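Local coordinates for hypothetical protein SSO2273 (Sulfolobus solfataricus, PDB 2X4H) that probably acts as a metal-dependent DNA-binding transcription regulator of the DtxR/MntR family, a zinc-binding, dimerising repressor, at residues I88-L91 / L92-G96; P114-I117 / I118-Y122; L20-K23 / R24-S28. One frame throughout, in Å; residues are numbered along the deposited sequence.

Contact 1: I88-L91 / L92-G96. With ZN (zinc ion), chain N; ZN (zinc ion), chain M.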
ATOM      1  N   ILE C  88      -7.501 -10.591  23.861  1.00 38.90           N
ATOM      2  CA  ILE C  88      -6.155 -10.874  24.362  1.00 39.18           C
ATOM      3  C   ILE C  88      -5.972 -10.333  25.784  1.00 39.15           C
ATOM      4  O   ILE C  88      -5.460 -11.044  26.641  1.00 40.10           O
ATOM      5  CB  ILE C  88      -5.061 -10.335  23.422  1.00 40.47           C
ATOM      6  CG1 ILE C  88      -4.868 -11.286  22.239  1.00 40.85           C
ATOM      7  CG2 ILE C  88      -3.713 -10.239  24.157  1.00 41.43           C
ATOM      8  CD1 ILE C  88      -4.180 -10.653  21.075  1.00 44.34           C
ATOM      9  N   GLU C  89      -6.430  -9.114  26.058  1.00 38.70           N
ATOM     10  CA  GLU C  89      -6.298  -8.563  27.398  1.00 38.92           C
ATOM     11  C   GLU C  89      -6.873  -9.487  28.456  1.00 38.10           C
ATOM     12  O   GLU C  89      -6.284  -9.647  29.515  1.00 38.28           O
ATOM     13  CB  GLU C  89      -7.024  -7.230  27.549  1.00 39.94           C
ATOM     14  CG  GLU C  89      -6.387  -6.097  26.859  1.00 40.40           C
ATOM     15  CD  GLU C  89      -6.861  -4.746  27.371  1.00 41.45           C
ATOM     16  OE1 GLU C  89      -8.063  -4.600  27.746  1.00 40.42           O
ATOM     17  OE2 GLU C  89      -6.018  -3.814  27.342  1.00 41.96           O
ATOM     18  N   ILE C  90      -8.053 -10.043  28.177  1.00 37.26           N
ATOM     19  CA  ILE C  90      -8.726 -10.931  29.104  1.00 36.09           C
ATOM     20  C   ILE C  90      -7.912 -12.183  29.361  1.00 35.74           C
ATOM     21  O   ILE C  90      -7.776 -12.601  30.520  1.00 35.06           O
ATOM     22  CB  ILE C  90     -10.146 -11.314  28.641  1.00 36.18           C
ATOM     23  CG1 ILE C  90     -11.083 -10.114  28.817  1.00 38.39           C
ATOM     24  CG2 ILE C  90     -10.707 -12.513  29.466  1.00 34.53           C
ATOM     25  CD1 ILE C  90     -12.468 -10.290  28.241  1.00 36.34           C
ATOM     26  N   LEU C  91      -7.378 -12.782  28.293  1.00 35.31           N
ATOM     27  CA  LEU C  91      -6.491 -13.945  28.439  1.00 35.47           C
ATOM     28  C   LEU C  91      -5.328 -13.576  29.345  1.00 35.97           C
ATOM     29  O   LEU C  91      -4.987 -14.337  30.242  1.00 37.95           O
ATOM     30  CB  LEU C  91      -5.966 -14.461  27.088  1.00 35.41           C
ATOM     31  CG  LEU C  91      -4.862 -15.528  27.146  1.00 36.08           C
ATOM     32  CD1 LEU C  91      -5.369 -16.803  27.783  1.00 34.17           C
ATOM     33  CD2 LEU C  91      -4.266 -15.769  25.718  1.00 35.46           C
ATOM     34  N   LEU C  92      -4.744 -12.406  29.132  1.00 35.80           N
ATOM     35  CA  LEU C  92      -3.522 -12.030  29.835  1.00 36.68           C
ATOM     36  C   LEU C  92      -3.791 -11.775  31.311  1.00 37.66           C
ATOM     37  O   LEU C  92      -3.027 -12.222  32.183  1.00 38.33           O
ATOM     38  CB  LEU C  92      -2.847 -10.836  29.155  1.00 36.77           C
ATOM     39  CG  LEU C  92      -2.353 -11.079  27.724  1.00 36.43           C
ATOM     40  CD1 LEU C  92      -1.587  -9.885  27.216  1.00 34.75           C
ATOM     41  CD2 LEU C  92      -1.492 -12.342  27.609  1.00 36.20           C
ATOM     42  N   VAL C  93      -4.917 -11.133  31.614  1.00 38.15           N
ATOM     43  CA  VAL C  93      -5.289 -10.934  33.011  1.00 39.08           C
ATOM     44  C   VAL C  93      -5.603 -12.283  33.647  1.00 39.04           C
ATOM     45  O   VAL C  93      -5.219 -12.528  34.804  1.00 40.21           O
ATOM     46  CB  VAL C  93      -6.443  -9.910  33.151  1.00 40.32           C
ATOM     47  CG1 VAL C  93      -7.079  -9.938  34.543  1.00 40.91           C
ATOM     48  CG2 VAL C  93      -5.937  -8.503  32.820  1.00 42.10           C
ATOM     49  N   ASN C  94      -6.277 -13.175  32.916  1.00 38.09           N
ATOM     50  CA  ASN C  94      -6.712 -14.469  33.515  1.00 38.55           C
ATOM     51  C   ASN C  94      -5.515 -15.386  33.795  1.00 39.38           C
ATOM     52  O   ASN C  94      -5.599 -16.288  34.649  1.00 39.69           O
ATOM     53  CB  ASN C  94      -7.704 -15.225  32.630  1.00 37.24           C
ATOM     54  CG  ASN C  94      -9.060 -14.580  32.570  1.00 38.18           C
ATOM     55  OD1 ASN C  94      -9.317 -13.527  33.188  1.00 38.61           O
ATOM     56  ND2 ASN C  94      -9.966 -15.210  31.805  1.00 37.01           N
ATOM     57  N   ILE C  95      -4.405 -15.165  33.084  1.00 39.16           N
ATOM     58  CA  ILE C  95      -3.200 -15.950  33.351  1.00 40.46           C
ATOM     59  C   ILE C  95      -2.226 -15.209  34.238  1.00 41.88           C
ATOM     60  O   ILE C  95      -1.089 -15.639  34.373  1.00 43.82           O
ATOM     61  CB  ILE C  95      -2.509 -16.425  32.046  1.00 40.29           C
ATOM     62  CG1 ILE C  95      -1.788 -15.283  31.326  1.00 41.20           C
ATOM     63  CG2 ILE C  95      -3.530 -17.047  31.092  1.00 38.95           C
ATOM     64  CD1 ILE C  95      -1.121 -15.718  30.022  1.00 40.55           C
ATOM     65  N   GLY C  96      -2.651 -14.102  34.841  1.00 42.10           N
ATOM     66  CA  GLY C  96      -1.873 -13.452  35.901  1.00 44.21           C
ATOM     67  C   GLY C  96      -1.108 -12.176  35.588  1.00 45.65           C
ATOM     68  O   GLY C  96      -0.313 -11.735  36.389  1.00 48.23           O
TER
HETATM   69 ZN    ZN N1140      -8.909  -2.912  27.891  1.00 43.91          ZN
HETATM   70 ZN    ZN M1139      -6.302  -2.023  26.307  1.00 48.13          ZN
HETATM   71  O   HOH W   1      -8.417  -1.442  25.955  1.00 16.81           O

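Contact 2: P114-I117 / I118-Y122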
ATOM      1  N   PRO C 114      -4.528 -13.667  13.357  1.00 50.00           N
ATOM      2  CA  PRO C 114      -5.615 -14.026  12.434  1.00 51.26           C
ATOM      3  C   PRO C 114      -7.000 -14.204  13.086  1.00 50.42           C
ATOM      4  O   PRO C 114      -7.112 -14.603  14.262  1.00 48.32           O
ATOM      5  CB  PRO C 114      -5.164 -15.364  11.861  1.00 53.18           C
ATOM      6  CG  PRO C 114      -3.677 -15.366  12.008  1.00 54.28           C
ATOM      7  CD  PRO C 114      -3.391 -14.602  13.250  1.00 51.54           C
ATOM      8  N   GLU C 115      -8.022 -13.920  12.281  1.00 52.00           N
ATOM      9  CA  GLU C 115      -9.427 -13.893  12.669  1.00 52.23           C
ATOM     10  C   GLU C 115      -9.863 -15.149  13.379  1.00 51.49           C
ATOM     11  O   GLU C 115     -10.560 -15.087  14.413  1.00 50.24           O
ATOM     12  CB  GLU C 115     -10.303 -13.688  11.414  1.00 55.75           C
ATOM     13  CG  GLU C 115     -11.839 -13.820  11.644  1.00 59.66           C
ATOM     14  CD  GLU C 115     -12.688 -13.666  10.366  1.00 67.02           C
ATOM     15  OE1 GLU C 115     -12.168 -13.216   9.302  1.00 70.95           O
ATOM     16  OE2 GLU C 115     -13.896 -13.994  10.440  1.00 71.01           O
ATOM     17  N   GLU C 116      -9.458 -16.287  12.820  1.00 52.37           N
ATOM     18  CA  GLU C 116      -9.830 -17.566  13.374  1.00 52.42           C
ATOM     19  C   GLU C 116      -9.429 -17.649  14.855  1.00 49.37           C
ATOM     20  O   GLU C 116     -10.233 -18.085  15.673  1.00 49.11           O
ATOM     21  CB  GLU C 116      -9.249 -18.736  12.579  1.00 54.92           C
ATOM     22  CG  GLU C 116      -9.837 -20.093  13.007  1.00 57.43           C
ATOM     23  CD  GLU C 116      -9.232 -21.285  12.295  1.00 60.93           C
ATOM     24  OE1 GLU C 116      -8.493 -21.083  11.310  1.00 64.61           O
ATOM     25  OE2 GLU C 116      -9.505 -22.429  12.735  1.00 63.24           O
ATOM     26  N   ILE C 117      -8.213 -17.207  15.182  1.00 47.25           N
ATOM     27  CA  ILE C 117      -7.691 -17.293  16.543  1.00 44.65           C
ATOM     28  C   ILE C 117      -8.481 -16.413  17.495  1.00 42.79           C
ATOM     29  O   ILE C 117      -8.895 -16.849  18.590  1.00 40.85           O
ATOM     30  CB  ILE C 117      -6.194 -16.912  16.613  1.00 44.01           C
ATOM     31  CG1 ILE C 117      -5.335 -17.977  15.947  1.00 46.56           C
ATOM     32  CG2 ILE C 117      -5.742 -16.756  18.033  1.00 41.03           C
ATOM     33  CD1 ILE C 117      -3.872 -17.574  15.775  1.00 46.12           C
ATOM     34  N   ILE C 118      -8.685 -15.167  17.099  1.00 42.50           N
ATOM     35  CA  ILE C 118      -9.464 -14.256  17.942  1.00 41.94           C
ATOM     36  C   ILE C 118     -10.901 -14.758  18.181  1.00 42.31           C
ATOM     37  O   ILE C 118     -11.358 -14.742  19.301  1.00 41.97           O
ATOM     38  CB  ILE C 118      -9.450 -12.837  17.376  1.00 42.65           C
ATOM     39  CG1 ILE C 118      -8.033 -12.263  17.478  1.00 41.47           C
ATOM     40  CG2 ILE C 118     -10.487 -11.935  18.070  1.00 42.79           C
ATOM     41  CD1 ILE C 118      -7.466 -12.246  18.863  1.00 41.32           C
ATOM     42  N   ASP C 119     -11.594 -15.225  17.144  1.00 44.05           N
ATOM     43  CA  ASP C 119     -12.940 -15.767  17.315  1.00 44.79           C
ATOM     44  C   ASP C 119     -12.925 -17.016  18.167  1.00 44.37           C
ATOM     45  O   ASP C 119     -13.838 -17.216  18.981  1.00 43.37           O
ATOM     46  CB  ASP C 119     -13.619 -16.072  15.977  1.00 47.62           C
ATOM     47  CG  ASP C 119     -14.011 -14.788  15.206  1.00 52.36           C
ATOM     48  OD1 ASP C 119     -13.953 -13.690  15.819  1.00 54.76           O
ATOM     49  OD2 ASP C 119     -14.369 -14.860  13.994  1.00 58.04           O
ATOM     50  N   LYS C 120     -11.909 -17.867  18.015  1.00 44.14           N
ATOM     51  CA  LYS C 120     -11.904 -19.083  18.830  1.00 44.42           C
ATOM     52  C   LYS C 120     -11.530 -18.788  20.269  1.00 41.84           C
ATOM     53  O   LYS C 120     -12.034 -19.442  21.185  1.00 42.55           O
ATOM     54  CB  LYS C 120     -11.044 -20.180  18.197  1.00 46.47           C
ATOM     55  CG  LYS C 120     -11.833 -20.859  17.066  1.00 49.87           C
ATOM     56  CD  LYS C 120     -11.174 -22.053  16.445  1.00 52.72           C
ATOM     57  CE  LYS C 120     -12.218 -22.868  15.686  1.00 56.43           C
ATOM     58  NZ  LYS C 120     -11.630 -23.589  14.542  1.00 59.52           N
ATOM     59  N   LEU C 121     -10.678 -17.791  20.469  1.00 40.01           N
ATOM     60  CA  LEU C 121     -10.218 -17.416  21.795  1.00 38.99           C
ATOM     61  C   LEU C 121     -11.364 -16.738  22.531  1.00 39.08           C
ATOM     62  O   LEU C 121     -11.545 -16.939  23.726  1.00 38.22           O
ATOM     63  CB  LEU C 121      -8.968 -16.528  21.744  1.00 38.33           C
ATOM     64  CG  LEU C 121      -8.347 -16.062  23.071  1.00 37.95           C
ATOM     65  CD1 LEU C 121      -7.972 -17.246  23.965  1.00 37.75           C
ATOM     66  CD2 LEU C 121      -7.155 -15.157  22.869  1.00 35.12           C
ATOM     67  N   TYR C 122     -12.161 -15.976  21.789  1.00 39.93           N
ATOM     68  CA  TYR C 122     -13.367 -15.351  22.318  1.00 40.19           C
ATOM     69  C   TYR C 122     -14.319 -16.403  22.845  1.00 41.05           C
ATOM     70  O   TYR C 122     -14.760 -16.331  24.008  1.00 40.99           O
ATOM     71  CB  TYR C 122     -13.997 -14.519  21.204  1.00 41.49           C
ATOM     72  CG  TYR C 122     -15.317 -13.848  21.482  1.00 42.44           C
ATOM     73  CD1 TYR C 122     -15.367 -12.626  22.147  1.00 43.26           C
ATOM     74  CD2 TYR C 122     -16.490 -14.364  20.987  1.00 42.94           C
ATOM     75  CE1 TYR C 122     -16.558 -11.964  22.363  1.00 41.60           C
ATOM     76  CE2 TYR C 122     -17.704 -13.704  21.191  1.00 46.35           C
ATOM     77  CZ  TYR C 122     -17.737 -12.498  21.894  1.00 45.50           C
ATOM     78  OH  TYR C 122     -18.947 -11.819  22.119  1.00 43.12           O
TER
HETATM   79  O   HOH W   2     -14.813 -12.867  12.678  1.00 24.52           O

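Contact 3: L20-K23 / R24-S28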
ATOM      1  N   LEU C  20     -10.254   5.250  12.555  1.00 58.64           N
ATOM      2  CA  LEU C  20     -11.062   5.802  13.646  1.00 60.97           C
ATOM      3  C   LEU C  20     -11.247   7.300  13.438  1.00 60.82           C
ATOM      4  O   LEU C  20     -12.283   7.847  13.797  1.00 61.83           O
ATOM      5  CB  LEU C  20     -10.429   5.532  15.015  1.00 63.25           C
ATOM      6  CG  LEU C  20     -10.558   4.097  15.530  1.00 65.52           C
ATOM      7  CD1 LEU C  20      -9.493   3.775  16.577  1.00 68.07           C
ATOM      8  CD2 LEU C  20     -11.966   3.860  16.081  1.00 67.31           C
ATOM      9  N   THR C  21     -10.248   7.961  12.854  1.00 59.82           N
ATOM     10  CA  THR C  21     -10.363   9.390  12.573  1.00 60.36           C
ATOM     11  C   THR C  21     -11.322   9.661  11.416  1.00 59.25           C
ATOM     12  O   THR C  21     -12.104  10.593  11.471  1.00 59.82           O
ATOM     13  CB  THR C  21      -9.027  10.010  12.225  1.00 60.43           C
ATOM     14  OG1 THR C  21      -8.106   9.795  13.296  1.00 62.30           O
ATOM     15  CG2 THR C  21      -9.200  11.486  12.007  1.00 62.15           C
ATOM     16  N   ILE C  22     -11.240   8.847  10.372  1.00 58.26           N
ATOM     17  CA  ILE C  22     -12.177   8.918   9.254  1.00 57.82           C
ATOM     18  C   ILE C  22     -13.616   8.625   9.737  1.00 59.23           C
ATOM     19  O   ILE C  22     -14.558   9.337   9.374  1.00 59.06           O
ATOM     20  CB  ILE C  22     -11.754   7.938   8.112  1.00 56.88           C
ATOM     21  CG1 ILE C  22     -10.459   8.409   7.462  1.00 55.57           C
ATOM     22  CG2 ILE C  22     -12.866   7.780   7.052  1.00 57.58           C
ATOM     23  CD1 ILE C  22      -9.789   7.352   6.599  1.00 53.72           C
ATOM     24  N   LYS C  23     -13.782   7.604  10.573  1.00 60.52           N
ATOM     25  CA  LYS C  23     -15.128   7.228  11.079  1.00 62.97           C
ATOM     26  C   LYS C  23     -15.832   8.342  11.869  1.00 64.05           C
ATOM     27  O   LYS C  23     -17.047   8.492  11.782  1.00 64.68           O
ATOM     28  CB  LYS C  23     -15.062   5.932  11.914  1.00 64.97           C
ATOM     29  CG  LYS C  23     -16.429   5.311  12.266  1.00 68.80           C
ATOM     30  CD  LYS C  23     -16.263   4.052  13.099  1.00 72.48           C
ATOM     31  CE  LYS C  23     -17.605   3.430  13.493  1.00 77.19           C
ATOM     32  NZ  LYS C  23     -18.356   4.308  14.409  1.00 78.56           N
ATOM     33  N   ARG C  24     -15.068   9.119  12.632  1.00 64.48           N
ATOM     34  CA  ARG C  24     -15.627  10.224  13.418  1.00 66.75           C
ATOM     35  C   ARG C  24     -16.346  11.228  12.497  1.00 66.11           C
ATOM     36  O   ARG C  24     -17.497  11.560  12.725  1.00 67.87           O
ATOM     37  CB  ARG C  24     -14.510  10.903  14.235  1.00 67.82           C
ATOM     38  CG  ARG C  24     -14.971  11.917  15.278  1.00 71.70           C
ATOM     39  CD  ARG C  24     -13.834  12.837  15.762  1.00 75.07           C
ATOM     40  NE  ARG C  24     -12.676  12.130  16.336  1.00 77.62           N
ATOM     41  CZ  ARG C  24     -11.429  12.117  15.834  1.00 78.47           C
ATOM     42  NH1 ARG C  24     -11.111  12.768  14.711  1.00 77.55           N
ATOM     43  NH2 ARG C  24     -10.470  11.443  16.464  1.00 79.33           N
ATOM     44  N   TYR C  25     -15.670  11.694  11.447  1.00 64.79           N
ATOM     45  CA  TYR C  25     -16.301  12.551  10.440  1.00 64.39           C
ATOM     46  C   TYR C  25     -17.511  11.848   9.814  1.00 65.02           C
ATOM     47  O   TYR C  25     -18.634  12.391   9.849  1.00 66.37           O
ATOM     48  CB  TYR C  25     -15.283  12.996   9.362  1.00 63.33           C
ATOM     49  CG  TYR C  25     -14.219  13.906   9.930  1.00 63.55           C
ATOM     50  CD1 TYR C  25     -12.938  13.440  10.185  1.00 62.02           C
ATOM     51  CD2 TYR C  25     -14.515  15.221  10.276  1.00 65.32           C
ATOM     52  CE1 TYR C  25     -11.980  14.261  10.738  1.00 63.31           C
ATOM     53  CE2 TYR C  25     -13.554  16.045  10.834  1.00 66.55           C
ATOM     54  CZ  TYR C  25     -12.295  15.556  11.061  1.00 65.63           C
ATOM     55  OH  TYR C  25     -11.353  16.370  11.620  1.00 68.95           O
ATOM     56  N   ASN C  26     -17.298  10.638   9.293  1.00 64.60           N
ATOM     57  CA  ASN C  26     -18.357   9.877   8.624  1.00 66.57           C
ATOM     58  C   ASN C  26     -19.581   9.642   9.539  1.00 69.53           C
ATOM     59  O   ASN C  26     -20.704   9.789   9.094  1.00 71.04           O
ATOM     60  CB  ASN C  26     -17.872   8.509   8.141  1.00 66.29           C
ATOM     61  CG  ASN C  26     -16.765   8.566   7.090  1.00 65.33           C
ATOM     62  OD1 ASN C  26     -16.218   7.513   6.743  1.00 66.96           O
ATOM     63  ND2 ASN C  26     -16.411   9.763   6.593  1.00 62.13           N
ATOM     64  N   ASP C  27     -19.355   9.284  10.803  1.00 71.21           N
ATOM     65  CA  ASP C  27     -20.450   9.122  11.792  1.00 75.43           C
ATOM     66  C   ASP C  27     -21.295  10.389  11.887  1.00 76.79           C
ATOM     67  O   ASP C  27     -22.489  10.327  12.155  1.00 79.61           O
ATOM     68  CB  ASP C  27     -19.916   8.794  13.204  1.00 76.68           C
ATOM     69  CG  ASP C  27     -19.496   7.339  13.363  1.00 78.50           C
ATOM     70  OD1 ASP C  27     -19.848   6.502  12.511  1.00 79.36           O
ATOM     71  OD2 ASP C  27     -18.798   7.034  14.352  1.00 80.82           O
ATOM     72  N   SER C  28     -20.645  11.527  11.665  1.00 75.71           N
ATOM     73  CA  SER C  28     -21.262  12.849  11.747  1.00 76.74           C
ATOM     74  C   SER C  28     -21.940  13.292  10.427  1.00 76.76           C
ATOM     75  O   SER C  28     -22.471  14.391  10.359  1.00 77.73           O
ATOM     76  CB  SER C  28     -20.179  13.873  12.141  1.00 75.75           C
ATOM     77  OG  SER C  28     -20.553  14.611  13.283  1.00 77.83           O
TER

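Contact 1: I88-L91 / L92-G96
The amide of Asn94 lies back over Ile90, one turn earlier, and both contacts are on one face: Ile90 O is 3.1 Å from Asn94 CG, and Ile90 CG2 is 3.6 Å from Asn94 ND2. With CG beside the backbone N (chi1 -71°), Asn94 folds its amide over that carbonyl, whose hydrogen bond comes instead from Asn94 N. Glu89 points its CB away from 92-96, and its carboxylate spends both oxygens on metal. OE1 of Glu89 binds one zinc at 1.9 Å and OE2 of Glu89 the other at 2.1 Å, while a water is bound to both ions. Cys131 and His133 also bind the first zinc, His85 and Cys103 the second, which makes a two-zinc site bridged by carboxylate and water in the metal-binding and dimerisation region of this DtxR/MntR relative. Here helix 72-94 runs out in a Schellman motif: Gly96, at positive phi, is the C-prime residue, with Gly96 N bonded to Val93 O at 3.0 Å and Ile97 N to Leu92 O. Just before it, the chi1 of Ile95 (74°) leaves CG2 beside the backbone N, anti to the carbonyl carbon, where it meets Leu91 CD1 at 3.8 Å, the two side chains crossing at a slant. Ile88 and Leu92 instead lie alongside, pointing the same way, with Ile88 CG2 3.7 Å from Leu92 CD1. Across the dimer interface Leu91 meets Leu91 of the second subunit, and Leu92 packs on Ile117 and Ile95 on Tyr124 of that subunit; within the chain Leu92 and Val93 rest on Ala102.

Contact 2: P114-I117 / I118-Y122
Pro114 O accepts Ile118 N at 3.3 Å in the first full turn of helix 115-124, where Pro114 is the N-cap, and the i to i+4 ladder continues as Asp119 N to Glu115 O, Lys120 N to Glu116 O and Leu121 N to Ile117 O. One turn apart on the side facing the second subunit, Glu116 and Lys120 run alongside each other, both extended beyond CG. Lys120 NZ closes a salt bridge on Glu116 OE2 at 3.0 Å, coming to the anti lone pair, the one turned away from OE1. Both ends also hold the second subunit: Glu116 OE1 is hydrogen-bonded to its Tyr105 OH, and Lys120 NZ to its Gly96 O. The acidic pair behaves differently. Glu115 and Asp119 pass at a slant, their carboxylate planes 78° apart, and Glu115 OE2 stands 3.7 Å from Asp119 OD2. A water lies between these two oxygens, although its 2.4 Å separation from Asp119 OD2 is short enough to be doubtful. Lys83 forms a salt bridge with Asp119 OD1 and probably eases the crowding of negative charge. Toward helix 72-94, Ile118 packs against Tyr80, Lys83 and Ala84, and Leu121 against Val87. Tyr122 makes a cation-pi contact with Lys83, while Ile117 packs on Ile97 of the second subunit. The helix thus joins the long helix of its own chain to the dimer interface of a DtxR/MntR-type metal-binding and dimerisation region, and Glu115 and Asp119, one turn apart, form a carboxylate pair that binds zinc in this protein, though no ion sits on them in this chain.

Contact 3: L20-K23 / R24-S28
Lys23 and Asp27 meet at a slant across one helical turn, the lysine chain straight as far as CE and then bent (chi4 -66°) to bring NZ over to the carboxylate. Lys23 NZ takes the syn lone pair of Asp27 OD2 at 2.8 Å and adds a weak bond to Asp27 OD1. Ile22 and Asn26 lie side by side, pointing the same way, with Ile22 CG2 3.4 Å from Asn26 OD1. The amide is gripped from outside: Asn26 OD1 accepts Ile70 N, and Asn26 ND2 donates to Val68 O and Glu30 O, which fixes its rotation. Thr21 runs alongside both Arg24 and Tyr25. Its CG2 is 3.6 Å from Arg24 NH1, and its CA sits over one face of the guanidinium. Tyr25 brings CD1 to 3.2 Å from Thr21 O, while its OH is hydrogen-bonded to Asp40 OD1; Thr21 OG1 bonds back to Ser17 O. Ile22 packs on Ile37 and Val68. Helix 13-27 is so joined to helix 34-41 and strand 67-70, an arrangement consistent with the winged helix-turn-helix of DtxR-type DNA-binding domains.

Overall arrangement
From the N terminus, contact 3 comes first, near the end of helix 13-27, then contact 1 at the end of helix 72-94, then contact 2 in helix 115-124. Each joins consecutive turns of one helix, so none closes a long loop, and the three follow in series without nesting or crossing. Contact 3 belongs to the DNA-binding family region, its centre about 31 Å from that of contact 1 and about 27 Å from that of contact 2, on the other side of the chain's centre. Contacts 1 and 2 share the metal-binding and dimerisation region and touch: Leu91 packs on Leu121 and Ile88 on Ile118. Both also meet the second subunit.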